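Local coordinates for specific mitochondrial acyl carrier protein (PDB 3CE7) that probably carries acyl chains on a phosphopantetheine arm in mitochondrial fatty acid synthesis, as other acyl carrier proteins do, at residues T15-V20 and I89-V94; N22-M27 and E69-T74; F31-E36 and R50-W55; S41-E46 and F83-E88. All coordinates share one frame; numbering follows the deposited sequence. Where two conformers were deposited one is given.

In the fold
The chain is a helical acyl carrier fold of helices 17-29, 57-71, 77-80 and 86-98. Interaction 1 joins the first and last of these. It encloses the other three contacts along the chain. Interaction 2 joins helix 17-29 to helix 57-71, and its centre is about 8 Å from that of interaction 1. Interactions 3 and 4 involve the long loop between those two helices. Interaction 3 is nested inside interaction 2 and folds the loop on itself. Interaction 4 alternates with both and ties the loop to the start of helix 86-98. The centres of interactions 1 and 3 are about 24 Å apart. Interactions 1 and 2 thus pack the helices, while 3 and 4 fasten the loop.

Interaction 1: T15-V20 and I89-V94; sequences TDINAV and IADFVV
V94 meets T15, I17 and V20 with its two methyl groups, each facing different partners. CG1 of V94 lies 3.5 Å from the backbone O of T15. CG2 of V94 sits against CD1 of I17 at 3.7 Å and CG2 of V20 at 3.9 Å. V94 holds CG1 opposite its own N (chi1 166°), which leaves CG2 to meet the two residues of helix 17-29. I17 reaches over with its CD1 methyl. Its chain bends at chi2 (60°), and CD1 comes within 3.8 Å of CB of A90. The same methyl lies 3.3 Å from OD1 of D91. That oxygen takes a hydrogen bond from Q87 one turn earlier in its helix. V20 lies deeper. Its side chain runs at a slant to V93, with their CG1 atoms 4.0 Å apart. V93 and I89 continue the packing onto helix 57-71. D16 is the N-cap of helix 17-29. Its OD1 accepts from N of A19 at 3.1 Å, with the donor well above the carboxylate plane (67° out of it). This contact brings together the first and last long helices of the acyl carrier bundle. No hydrogen bond crosses between the segments. The junction therefore rests on aliphatic side chains, most of them branched, and the polar groups of D16 and D91 bond within their own sides.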
loop_
_atom_site.group_PDB
_atom_site.type_symbol
_atom_site.label_atom_id
_atom_site.label_comp_id
_atom_site.label_asym_id
_atom_site.label_seq_id
_atom_site.Cartn_x
_atom_site.Cartn_y
_atom_site.Cartn_z
ATOM N N THR A 15 -13.487 -6.269 -0.085
ATOM C CA THR A 15 -13.189 -7.382 -0.984
ATOM C C THR A 15 -13.326 -6.988 -2.460
ATOM O O THR A 15 -13.224 -7.842 -3.345
ATOM C CB THR A 15 -14.052 -8.632 -0.676
ATOM O OG1 THR A 15 -15.445 -8.283 -0.710
ATOM C CG2 THR A 15 -13.702 -9.194 0.701
ATOM N N ASP A 16 -13.552 -5.694 -2.708
ATOM C CA ASP A 16 -13.667 -5.138 -4.062
ATOM C C ASP A 16 -12.296 -4.566 -4.450
ATOM O O ASP A 16 -11.896 -3.527 -3.942
ATOM C CB ASP A 16 -14.758 -4.050 -4.046
ATOM C CG ASP A 16 -14.952 -3.335 -5.384
ATOM O OD1 ASP A 16 -14.020 -3.241 -6.202
ATOM O OD2 ASP A 16 -16.081 -2.828 -5.603
ATOM N N ILE A 17 -11.584 -5.241 -5.352
ATOM C CA ILE A 17 -10.215 -4.827 -5.694
ATOM C C ILE A 17 -10.128 -3.417 -6.304
ATOM O O ILE A 17 -9.169 -2.682 -6.039
ATOM C CB ILE A 17 -9.464 -5.889 -6.569
ATOM C CG1 ILE A 17 -7.965 -5.540 -6.703
ATOM C CG2 ILE A 17 -10.143 -6.074 -7.922
ATOM C CD1 ILE A 17 -7.222 -5.488 -5.365
ATOM N N ASN A 18 -11.115 -3.034 -7.108
ATOM C CA ASN A 18 -11.122 -1.672 -7.654
ATOM C C ASN A 18 -11.184 -0.629 -6.541
ATOM O O ASN A 18 -10.375 0.309 -6.512
ATOM C CB ASN A 18 -12.262 -1.480 -8.658
ATOM C CG ASN A 18 -11.975 -2.126 -10.005
ATOM O OD1 ASN A 18 -10.960 -2.799 -10.188
ATOM N ND2 ASN A 18 -12.889 -1.929 -10.957
ATOM N N ALA A 19 -12.116 -0.812 -5.609
ATOM C CA ALA A 19 -12.317 0.162 -4.533
ATOM C C ALA A 19 -11.111 0.208 -3.602
ATOM O O ALA A 19 -10.641 1.293 -3.237
ATOM C CB ALA A 19 -13.594 -0.162 -3.763
ATOM N N VAL A 20 -10.604 -0.970 -3.241
ATOM C CA VAL A 20 -9.455 -1.063 -2.344
ATOM C C VAL A 20 -8.208 -0.469 -3.017
ATOM O O VAL A 20 -7.426 0.235 -2.367
ATOM C CB VAL A 20 -9.226 -2.521 -1.877
ATOM C CG1 VAL A 20 -7.909 -2.660 -1.135
ATOM C CG2 VAL A 20 -10.372 -2.977 -0.988
ATOM N N ILE A 89 -0.126 -4.723 -2.567
ATOM C CA ILE A 89 -0.682 -4.469 -1.246
ATOM C C ILE A 89 -2.205 -4.590 -1.290
ATOM O O ILE A 89 -2.803 -5.286 -0.445
ATOM C CB ILE A 89 -0.231 -3.117 -0.675
ATOM C CG1 ILE A 89 1.302 -3.077 -0.624
ATOM C CG2 ILE A 89 -0.815 -2.928 0.744
ATOM C CD1 ILE A 89 1.899 -1.786 -0.065
ATOM N N ALA A 90 -2.824 -3.925 -2.271
ATOM C CA ALA A 90 -4.279 -4.018 -2.465
ATOM C C ALA A 90 -4.718 -5.474 -2.647
ATOM O O ALA A 90 -5.687 -5.924 -2.034
ATOM C CB ALA A 90 -4.718 -3.175 -3.644
ATOM N N ASP A 91 -3.984 -6.211 -3.478
ATOM C CA ASP A 91 -4.283 -7.624 -3.693
ATOM C C ASP A 91 -4.238 -8.418 -2.379
ATOM O O ASP A 91 -5.081 -9.295 -2.143
ATOM C CB ASP A 91 -3.309 -8.235 -4.702
ATOM C CG ASP A 91 -3.533 -7.751 -6.138
ATOM O OD1 ASP A 91 -4.525 -7.067 -6.439
ATOM O OD2 ASP A 91 -2.670 -8.062 -6.988
ATOM N N PHE A 92 -3.240 -8.131 -1.536
ATOM C CA PHE A 92 -3.111 -8.859 -0.274
ATOM C C PHE A 92 -4.291 -8.540 0.648
ATOM O O PHE A 92 -4.857 -9.432 1.301
ATOM C CB PHE A 92 -1.795 -8.533 0.428
ATOM C CG PHE A 92 -1.565 -9.371 1.647
ATOM C CD1 PHE A 92 -1.171 -10.696 1.525
ATOM C CD2 PHE A 92 -1.802 -8.853 2.926
ATOM C CE1 PHE A 92 -0.973 -11.497 2.661
ATOM C CE2 PHE A 92 -1.603 -9.643 4.064
ATOM C CZ PHE A 92 -1.197 -10.961 3.930
ATOM N N VAL A 93 -4.675 -7.268 0.686
ATOM C CA VAL A 93 -5.801 -6.856 1.530
ATOM C C VAL A 93 -7.060 -7.605 1.100
ATOM O O VAL A 93 -7.752 -8.208 1.931
ATOM C CB VAL A 93 -6.030 -5.334 1.470
ATOM C CG1 VAL A 93 -7.374 -4.970 2.088
ATOM C CG2 VAL A 93 -4.903 -4.608 2.182
ATOM N N VAL A 94 -7.350 -7.578 -0.198
ATOM C CA VAL A 94 -8.566 -8.213 -0.698
ATOM C C VAL A 94 -8.532 -9.714 -0.416
ATOM O O VAL A 94 -9.516 -10.278 0.066
ATOM C CB VAL A 94 -8.796 -7.889 -2.180
ATOM C CG1 VAL A 94 -9.871 -8.815 -2.788
ATOM C CG2 VAL A 94 -9.186 -6.420 -2.311
#

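Interaction 2: N22-M27 and E69-T74; sequences NYIVGM and EIFDVT
Y23, I24 and M27 face I70 and F71 across two segments whose nearest CA atoms, those of I24 and I70, stand 10.0 Å apart. Side chains alone bridge this gap. The F71 ring reaches in from the end of helix 57-71. Its CZ lies 3.8 Å from CD2 of Y23, and its CE2 lies 3.9 Å from CG1 of I24. The Y23 and F71 rings are almost perpendicular, with planes at 86°, but they are set obliquely and their centroids are 5.9 Å apart. F71 also carries CG2 of its neighbour I70 over one face. That same CG2 is 4.1 Å from CE2 of Y23, so I70 touches both aromatic rings. M27 and I70 meet tip to tip, CE to CD1 at 3.6 Å. The M27 chain bends at chi3 (59°), which brings the S-methyl to I70 while the M27 and F71 side chains slide past each other in opposite directions. SD stands 5.5 Å from the ring centroid, an oblique Met-aromatic contact. After F71 the helix ends, and D72 turns the chain with a positive phi. Further inside the bundle, I24 touches L86 and F71 touches V93, both on helix 86-98. The contact between the first two long helices of this acyl carrier fold is thus aromatic, aliphatic and sulfur packing. No hydrogen bond crosses it, and it probably rests on burial of apolar surface and close van der Waals fit.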
loop_
_atom_site.group_PDB
_atom_site.type_symbol
_atom_site.label_atom_id
_atom_site.label_comp_id
_atom_site.label_asym_id
_atom_site.label_seq_id
_atom_site.Cartn_x
_atom_site.Cartn_y
_atom_site.Cartn_z
ATOM N N ASN A 22 -8.053 1.853 -5.481
ATOM C CA ASN A 22 -8.237 3.307 -5.502
ATOM C C ASN A 22 -7.953 3.936 -4.134
ATOM O O ASN A 22 -7.262 4.954 -4.044
ATOM C CB ASN A 22 -9.642 3.676 -6.009
ATOM C CG ASN A 22 -9.769 3.544 -7.519
ATOM O OD1 ASN A 22 -8.772 3.606 -8.234
ATOM N ND2 ASN A 22 -10.998 3.352 -8.009
ATOM N N TYR A 23 -8.452 3.310 -3.066
ATOM C CA TYR A 23 -8.249 3.823 -1.720
ATOM C C TYR A 23 -6.770 3.837 -1.339
ATOM O O TYR A 23 -6.244 4.828 -0.798
ATOM C CB TYR A 23 -9.045 2.995 -0.705
ATOM C CG TYR A 23 -9.331 3.777 0.550
ATOM C CD1 TYR A 23 -10.456 4.599 0.625
ATOM C CD2 TYR A 23 -8.461 3.733 1.639
ATOM C CE1 TYR A 23 -10.725 5.346 1.757
ATOM C CE2 TYR A 23 -8.727 4.484 2.792
ATOM C CZ TYR A 23 -9.861 5.287 2.830
ATOM O OH TYR A 23 -10.160 6.045 3.951
ATOM N N ILE A 24 -6.094 2.734 -1.642
ATOM C CA ILE A 24 -4.692 2.570 -1.286
ATOM C C ILE A 24 -3.798 3.540 -2.069
ATOM O O ILE A 24 -2.845 4.080 -1.517
ATOM C CB ILE A 24 -4.274 1.093 -1.419
ATOM C CG1 ILE A 24 -4.877 0.313 -0.241
ATOM C CG2 ILE A 24 -2.754 0.942 -1.520
ATOM C CD1 ILE A 24 -4.614 -1.176 -0.226
ATOM N N VAL A 25 -4.132 3.789 -3.334
ATOM C CA VAL A 25 -3.440 4.833 -4.106
ATOM C C VAL A 25 -3.564 6.186 -3.391
ATOM O O VAL A 25 -2.558 6.874 -3.193
ATOM C CB VAL A 25 -3.950 4.920 -5.566
ATOM C CG1 VAL A 25 -3.394 6.171 -6.284
ATOM C CG2 VAL A 25 -3.545 3.667 -6.326
ATOM N N GLY A 26 -4.778 6.526 -2.963
ATOM C CA GLY A 26 -5.019 7.766 -2.206
ATOM C C GLY A 26 -4.213 7.855 -0.921
ATOM O O GLY A 26 -3.660 8.916 -0.589
ATOM N N MET A 27 -4.133 6.743 -0.196
ATOM C CA MET A 27 -3.343 6.688 1.039
ATOM C C MET A 27 -1.867 6.940 0.750
ATOM O O MET A 27 -1.191 7.667 1.489
ATOM C CB MET A 27 -3.468 5.318 1.700
ATOM C CG MET A 27 -4.829 5.026 2.283
ATOM S SD MET A 27 -4.927 3.333 2.896
ATOM C CE MET A 27 -3.620 3.285 4.107
ATOM N N GLU A 69 -4.227 -0.962 9.894
ATOM C CA GLU A 69 -5.159 -0.205 10.740
ATOM C C GLU A 69 -6.506 0.017 10.067
ATOM O O GLU A 69 -7.559 -0.181 10.680
ATOM C CB GLU A 69 -4.537 1.140 11.147
ATOM C CG GLU A 69 -3.442 1.010 12.192
ATOM C CD GLU A 69 -2.661 2.302 12.413
ATOM O OE1 GLU A 69 -2.891 3.296 11.689
ATOM O OE2 GLU A 69 -1.813 2.309 13.322
ATOM N N ILE A 70 -6.470 0.422 8.802
ATOM C CA ILE A 70 -7.668 0.824 8.084
ATOM C C ILE A 70 -8.496 -0.391 7.653
ATOM O O ILE A 70 -9.725 -0.358 7.715
ATOM C CB ILE A 70 -7.317 1.748 6.892
ATOM C CG1 ILE A 70 -6.903 3.133 7.431
ATOM C CG2 ILE A 70 -8.478 1.847 5.917
ATOM C CD1 ILE A 70 -6.192 4.044 6.439
ATOM N N PHE A 71 -7.821 -1.461 7.240
ATOM C CA PHE A 71 -8.518 -2.610 6.648
ATOM C C PHE A 71 -8.652 -3.828 7.553
ATOM O O PHE A 71 -9.273 -4.818 7.157
ATOM C CB PHE A 71 -7.874 -3.014 5.307
ATOM C CG PHE A 71 -8.057 -1.990 4.225
ATOM C CD1 PHE A 71 -9.284 -1.859 3.564
ATOM C CD2 PHE A 71 -7.019 -1.131 3.881
ATOM C CE1 PHE A 71 -9.462 -0.894 2.579
ATOM C CE2 PHE A 71 -7.193 -0.168 2.889
ATOM C CZ PHE A 71 -8.412 -0.052 2.240
ATOM N N ASP A 72 -8.075 -3.746 8.751
ATOM C CA ASP A 72 -8.137 -4.841 9.724
ATOM C C ASP A 72 -7.606 -6.146 9.130
ATOM O O ASP A 72 -8.304 -7.172 9.112
ATOM C CB ASP A 72 -9.568 -5.025 10.252
ATOM C CG ASP A 72 -10.066 -3.829 11.050
ATOM O OD1 ASP A 72 -9.236 -3.069 11.597
ATOM O OD2 ASP A 72 -11.299 -3.650 11.125
ATOM N N VAL A 73 -6.382 -6.085 8.612
ATOM C CA VAL A 73 -5.665 -7.271 8.151
ATOM C C VAL A 73 -4.318 -7.318 8.859
ATOM O O VAL A 73 -3.845 -6.294 9.352
ATOM C CB VAL A 73 -5.464 -7.292 6.612
ATOM C CG1 VAL A 73 -6.807 -7.353 5.902
ATOM C CG2 VAL A 73 -4.633 -6.098 6.135
ATOM N N THR A 74 -3.727 -8.509 8.922
ATOM C CA THR A 74 -2.377 -8.691 9.452
ATOM C C THR A 74 -1.454 -9.038 8.297
ATOM O O THR A 74 -1.687 -10.015 7.581
ATOM C CB THR A 74 -2.316 -9.820 10.504
ATOM O OG1 THR A 74 -3.185 -9.488 11.592
ATOM C CG2 THR A 74 -0.900 -9.993 11.029
#

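Interaction 3: F31-E36 and R50-W55; sequences FLQKGE and REDRLW
F31 and L32 receive R50 and W55 where the long loop between the first two long helices of the acyl carrier bundle folds back on itself. The backbone supplies the firm link. N of R50 donates to O of F31 at 3.0 Å. The W55 ring forms the apolar part. Its CZ3 touches CB of F31 at 3.7 Å, and its CE3 meets CD2 of L32 at 3.9 Å. The CD2 methyl of L32 comes in at the indole edge. The F31 and W55 rings meet obliquely, with planes at 34°. R50 folds its side chain over the backbone of L32. A bend at chi2 (-81°) swings NE to the carbonyl, and NE donates weakly to O of L32 at 3.1 Å. Outside this shell, W55 is fixed by a hydrogen bond from its NE1 to T60 on helix 57-71. It also packs on L44 of the same loop. F31 sets its ring edge-to-face with F63, which links the loop to the bundle. Beyond L32, a type II turn runs from Q33 to E36. G35 takes the positive phi, and N of E36 donates to O of Q33 at 3.0 Å. One water also spans the contact: it donates to O of L32 at 3.0 Å and accepts weakly from NH2 of R50 at 3.3 Å.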
loop_
_atom_site.group_PDB
_atom_site.type_symbol
_atom_site.label_atom_id
_atom_site.label_comp_id
_atom_site.label_asym_id
_atom_site.label_seq_id
_atom_site.Cartn_x
_atom_site.Cartn_y
_atom_site.Cartn_z
ATOM N N PHE A 31 1.926 10.219 1.423
ATOM C CA PHE A 31 3.337 10.029 1.763
ATOM C C PHE A 31 4.260 10.812 0.829
ATOM O O PHE A 31 5.448 10.977 1.118
ATOM C CB PHE A 31 3.718 8.552 1.668
ATOM C CG PHE A 31 3.338 7.724 2.873
ATOM C CD1 PHE A 31 2.001 7.572 3.249
ATOM C CD2 PHE A 31 4.321 7.048 3.593
ATOM C CE1 PHE A 31 1.655 6.784 4.348
ATOM C CE2 PHE A 31 3.987 6.262 4.693
ATOM C CZ PHE A 31 2.640 6.133 5.067
ATOM N N LEU A 32 3.721 11.280 -0.294
ATOM C CA LEU A 32 4.574 11.690 -1.403
ATOM C C LEU A 32 4.750 13.190 -1.552
ATOM O O LEU A 32 3.937 13.992 -1.084
ATOM C CB LEU A 32 4.065 11.090 -2.724
ATOM C CG LEU A 32 3.891 9.565 -2.755
ATOM C CD1 LEU A 32 3.427 9.099 -4.137
ATOM C CD2 LEU A 32 5.153 8.844 -2.333
ATOM N N GLN A 33 5.842 13.545 -2.217
ATOM C CA GLN A 33 6.122 14.925 -2.576
ATOM C C GLN A 33 5.013 15.410 -3.502
ATOM O O GLN A 33 4.528 14.653 -4.348
ATOM C CB GLN A 33 7.496 15.017 -3.261
ATOM C CG GLN A 33 7.953 16.426 -3.654
ATOM C CD GLN A 33 8.085 17.373 -2.465
ATOM O OE1 GLN A 33 7.482 18.446 -2.448
ATOM N NE2 GLN A 33 8.861 16.973 -1.461
ATOM N N LYS A 34 4.609 16.668 -3.338
ATOM C CA LYS A 34 3.545 17.257 -4.153
ATOM C C LYS A 34 3.835 17.087 -5.638
ATOM O O LYS A 34 4.971 17.289 -6.084
ATOM C CB LYS A 34 3.372 18.740 -3.829
ATOM N N GLY A 35 2.815 16.685 -6.389
ATOM C CA GLY A 35 2.948 16.474 -7.832
ATOM C C GLY A 35 3.548 15.141 -8.257
ATOM O O GLY A 35 3.525 14.810 -9.445
ATOM N N GLU A 36 4.097 14.381 -7.305
ATOM C CA GLU A 36 4.629 13.044 -7.587
ATOM C C GLU A 36 3.490 12.147 -8.040
ATOM O O GLU A 36 2.405 12.174 -7.453
ATOM C CB GLU A 36 5.302 12.453 -6.339
ATOM C CG GLU A 36 6.066 11.171 -6.568
ATOM C CD GLU A 36 7.451 11.377 -7.167
ATOM O OE1 GLU A 36 7.880 12.544 -7.362
ATOM O OE2 GLU A 36 8.105 10.353 -7.443
ATOM N N ARG A 50 7.693 12.997 0.916
ATOM C CA ARG A 50 7.643 14.367 1.451
ATOM C C ARG A 50 9.013 14.863 1.902
ATOM O O ARG A 50 9.247 16.074 1.993
ATOM C CB ARG A 50 6.686 14.439 2.645
ATOM C CG ARG A 50 5.229 14.137 2.334
ATOM C CD ARG A 50 4.504 15.333 1.744
ATOM N NE ARG A 50 3.063 15.098 1.684
ATOM C CZ ARG A 50 2.159 15.718 2.443
ATOM N NH1 ARG A 50 2.532 16.642 3.326
ATOM N NH2 ARG A 50 0.873 15.422 2.307
ATOM N N GLU A 51 9.900 13.912 2.186
ATOM C CA GLU A 51 11.252 14.180 2.674
ATOM C C GLU A 51 12.253 14.426 1.553
ATOM O O GLU A 51 13.459 14.508 1.817
ATOM C CB GLU A 51 11.749 12.996 3.502
ATOM C CG GLU A 51 10.872 12.632 4.676
ATOM C CD GLU A 51 11.409 11.444 5.446
ATOM O OE1 GLU A 51 12.645 11.333 5.574
ATOM O OE2 GLU A 51 10.595 10.624 5.924
ATOM N N ASP A 52 11.741 14.543 0.320
ATOM C CA ASP A 52 12.552 14.698 -0.894
ATOM C C ASP A 52 13.671 13.659 -0.998
ATOM O O ASP A 52 14.790 13.945 -1.444
ATOM C CB ASP A 52 13.081 16.137 -1.035
ATOM C CG ASP A 52 11.986 17.134 -1.408
ATOM O OD1 ASP A 52 10.796 16.869 -1.127
ATOM O OD2 ASP A 52 12.318 18.194 -1.984
ATOM N N ARG A 53 13.345 12.438 -0.578
ATOM C CA ARG A 53 14.201 11.274 -0.748
ATOM C C ARG A 53 13.324 10.202 -1.387
ATOM O O ARG A 53 12.094 10.321 -1.376
ATOM C CB ARG A 53 14.753 10.787 0.601
ATOM C CG ARG A 53 13.701 10.258 1.573
ATOM C CD ARG A 53 14.293 9.973 2.946
ATOM N NE ARG A 53 14.970 8.676 3.007
ATOM C CZ ARG A 53 15.821 8.315 3.966
ATOM N NH1 ARG A 53 16.384 7.112 3.937
ATOM N NH2 ARG A 53 16.116 9.152 4.954
ATOM N N LEU A 54 13.940 9.167 -1.942
ATOM C CA LEU A 54 13.169 8.058 -2.489
ATOM C C LEU A 54 12.589 7.184 -1.374
ATOM O O LEU A 54 13.211 6.979 -0.328
ATOM C CB LEU A 54 14.005 7.224 -3.463
ATOM C CG LEU A 54 14.511 7.966 -4.710
ATOM C CD1 LEU A 54 15.310 7.030 -5.594
ATOM C CD2 LEU A 54 13.375 8.601 -5.506
ATOM N N TRP A 55 11.382 6.692 -1.618
ATOM C CA TRP A 55 10.704 5.742 -0.744
ATOM C C TRP A 55 11.637 4.592 -0.374
ATOM O O TRP A 55 12.315 4.035 -1.242
ATOM C CB TRP A 55 9.509 5.194 -1.518
ATOM C CG TRP A 55 8.604 4.242 -0.787
ATOM C CD1 TRP A 55 8.877 2.958 -0.398
ATOM C CD2 TRP A 55 7.254 4.503 -0.407
ATOM N NE1 TRP A 55 7.768 2.405 0.226
ATOM C CE2 TRP A 55 6.757 3.331 0.221
ATOM C CE3 TRP A 55 6.407 5.613 -0.543
ATOM C CZ2 TRP A 55 5.452 3.246 0.734
ATOM C CZ3 TRP A 55 5.103 5.531 -0.029
ATOM C CH2 TRP A 55 4.644 4.348 0.599
HETATM O O HOH W 1 1.032 14.588 -0.881
#

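Interaction 4: S41-E46 and F83-E88; sequences SSKLEE and FQTLQE
L44 is tied to Q84 by the one direct hydrogen bond between the segments. Its N donates to O of Q84 at 2.8 Å, nearly straight (174°) and nearly along the C=O axis. The same carbonyl accepts from a water that also takes the N-H of E45 and donates to OE2 of E45. A second water joins the loop to the first residue of helix 86-98. This water is 2.7 Å from O of S42 and 2.8 Å from N of L86. These waters extend the polar seam to either side of the direct bond. Helix 86-98 starts here with a capping box, and the long loop of the acyl carrier fold lies against it. OG1 of T85 accepts from N of E88 at 3.3 Å. In return OE1 of E88 takes N of T85 at 3.1 Å. It also takes N of Q84 at 2.7 Å, so two N-H groups grip one carboxylate oxygen. The box fixes T85 with OG1 turned to its own helix (chi1 72°). Its methyl is left to face the loop, with CG2 3.4 Å from O of S42. Apolar contacts lie on the inner side. L44 and L86 cross at about a right angle, their CD2 atoms 3.8 Å apart. L86 goes on to I24 and F63, and L44 to W55. On the outer side, the bent K43 chain passes obliquely by Q84.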
loop_
_atom_site.group_PDB
_atom_site.type_symbol
_atom_site.label_atom_id
_atom_site.label_comp_id
_atom_site.label_asym_id
_atom_site.label_seq_id
_atom_site.Cartn_x
_atom_site.Cartn_y
_atom_site.Cartn_z
ATOM N N SER A 41 0.920 0.059 -10.416
ATOM C CA SER A 41 2.075 -0.718 -10.867
ATOM C C SER A 41 3.426 -0.024 -10.639
ATOM O O SER A 41 4.483 -0.609 -10.919
ATOM C CB SER A 41 1.919 -1.106 -12.338
ATOM O OG SER A 41 1.874 0.058 -13.133
ATOM N N SER A 42 3.392 1.206 -10.123
ATOM C CA SER A 42 4.629 1.948 -9.834
ATOM C C SER A 42 5.488 1.175 -8.831
ATOM O O SER A 42 4.974 0.639 -7.856
ATOM C CB SER A 42 4.328 3.342 -9.261
ATOM O OG SER A 42 3.580 4.151 -10.147
ATOM N N LYS A 43 6.794 1.100 -9.076
ATOM C CA LYS A 43 7.701 0.563 -8.067
ATOM C C LYS A 43 7.838 1.589 -6.942
ATOM O O LYS A 43 8.284 2.716 -7.171
ATOM C CB LYS A 43 9.064 0.228 -8.687
ATOM C CG LYS A 43 9.021 -1.001 -9.611
ATOM C CD LYS A 43 9.113 -2.301 -8.820
ATOM C CE LYS A 43 8.887 -3.523 -9.706
ATOM N NZ LYS A 43 7.437 -3.827 -9.897
ATOM N N LEU A 44 7.414 1.213 -5.737
ATOM C CA LEU A 44 7.415 2.143 -4.606
ATOM C C LEU A 44 8.767 2.823 -4.423
ATOM O O LEU A 44 8.821 4.034 -4.196
ATOM C CB LEU A 44 7.022 1.429 -3.312
ATOM C CG LEU A 44 5.581 0.921 -3.222
ATOM C CD1 LEU A 44 5.430 0.006 -2.018
ATOM C CD2 LEU A 44 4.601 2.074 -3.154
ATOM N N GLU A 45 9.835 2.038 -4.577
ATOM C CA GLU A 45 11.195 2.532 -4.348
ATOM C C GLU A 45 11.654 3.607 -5.334
ATOM O O GLU A 45 12.723 4.211 -5.151
ATOM C CB GLU A 45 12.187 1.367 -4.314
ATOM C CG GLU A 45 12.726 1.036 -2.925
ATOM C CD GLU A 45 11.731 0.348 -1.998
ATOM O OE1 GLU A 45 12.012 0.309 -0.781
ATOM O OE2 GLU A 45 10.689 -0.169 -2.464
ATOM N N GLU A 46 10.848 3.858 -6.361
ATOM C CA GLU A 46 11.157 4.890 -7.349
ATOM C C GLU A 46 10.424 6.216 -7.060
ATOM O O GLU A 46 10.679 7.233 -7.712
ATOM C CB GLU A 46 10.938 4.339 -8.775
ATOM C CG GLU A 46 12.020 3.295 -9.152
ATOM C CD GLU A 46 11.650 2.313 -10.282
ATOM O OE1 GLU A 46 10.660 2.528 -11.013
ATOM O OE2 GLU A 46 12.382 1.305 -10.437
ATOM N N PHE A 83 6.871 -6.648 -0.636
ATOM C CA PHE A 83 6.017 -5.722 -1.389
ATOM C C PHE A 83 6.876 -4.772 -2.216
ATOM O O PHE A 83 7.836 -4.179 -1.692
ATOM C CB PHE A 83 5.170 -4.860 -0.453
ATOM C CG PHE A 83 3.939 -5.544 0.104
ATOM C CD1 PHE A 83 3.214 -6.491 -0.630
ATOM C CD2 PHE A 83 3.485 -5.191 1.372
ATOM C CE1 PHE A 83 2.079 -7.094 -0.088
ATOM C CE2 PHE A 83 2.344 -5.778 1.919
ATOM C CZ PHE A 83 1.631 -6.725 1.192
ATOM N N GLN A 84 6.512 -4.595 -3.486
ATOM C CA GLN A 84 7.176 -3.623 -4.353
ATOM C C GLN A 84 6.229 -2.590 -4.965
ATOM O O GLN A 84 6.667 -1.505 -5.361
ATOM C CB GLN A 84 7.959 -4.320 -5.462
ATOM C CG GLN A 84 9.118 -5.146 -4.962
ATOM C CD GLN A 84 9.838 -5.813 -6.101
ATOM O OE1 GLN A 84 9.416 -6.866 -6.593
ATOM N NE2 GLN A 84 10.930 -5.195 -6.548
ATOM N N THR A 85 4.938 -2.927 -5.045
ATOM C CA THR A 85 3.941 -2.032 -5.655
ATOM C C THR A 85 2.662 -1.958 -4.829
ATOM O O THR A 85 2.375 -2.852 -4.008
ATOM C CB THR A 85 3.519 -2.494 -7.075
ATOM O OG1 THR A 85 2.703 -3.678 -6.980
ATOM C CG2 THR A 85 4.741 -2.745 -7.969
ATOM N N LEU A 86 1.890 -0.896 -5.045
ATOM C CA LEU A 86 0.596 -0.767 -4.365
ATOM C C LEU A 86 -0.404 -1.829 -4.812
ATOM O O LEU A 86 -1.242 -2.252 -4.019
ATOM C CB LEU A 86 -0.020 0.608 -4.601
ATOM C CG LEU A 86 0.761 1.786 -4.031
ATOM C CD1 LEU A 86 0.054 3.028 -4.487
ATOM C CD2 LEU A 86 0.868 1.708 -2.490
ATOM N N GLN A 87 -0.333 -2.258 -6.074
ATOM C CA GLN A 87 -1.243 -3.302 -6.522
ATOM C C GLN A 87 -1.077 -4.559 -5.677
ATOM O O GLN A 87 -2.067 -5.217 -5.337
ATOM C CB GLN A 87 -1.047 -3.648 -7.998
ATOM C CG GLN A 87 -2.142 -4.557 -8.518
ATOM C CD GLN A 87 -3.475 -3.853 -8.547
ATOM O OE1 GLN A 87 -3.697 -2.962 -9.377
ATOM N NE2 GLN A 87 -4.366 -4.218 -7.618
ATOM N N GLU A 88 0.164 -4.895 -5.342
ATOM C CA GLU A 88 0.424 -6.072 -4.508
ATOM C C GLU A 88 -0.211 -5.931 -3.125
ATOM O O GLU A 88 -0.754 -6.891 -2.573
ATOM C CB GLU A 88 1.927 -6.280 -4.369
ATOM C CG GLU A 88 2.587 -6.759 -5.665
ATOM C CD GLU A 88 4.099 -6.725 -5.590
ATOM O OE1 GLU A 88 4.631 -6.017 -4.715
ATOM O OE2 GLU A 88 4.765 -7.396 -6.414
HETATM O O HOH W 2 2.676 1.263 -6.654
HETATM O O HOH W 3 9.572 -0.951 -4.821
HETATM O O HOH W 4 8.964 -2.020 -0.382
#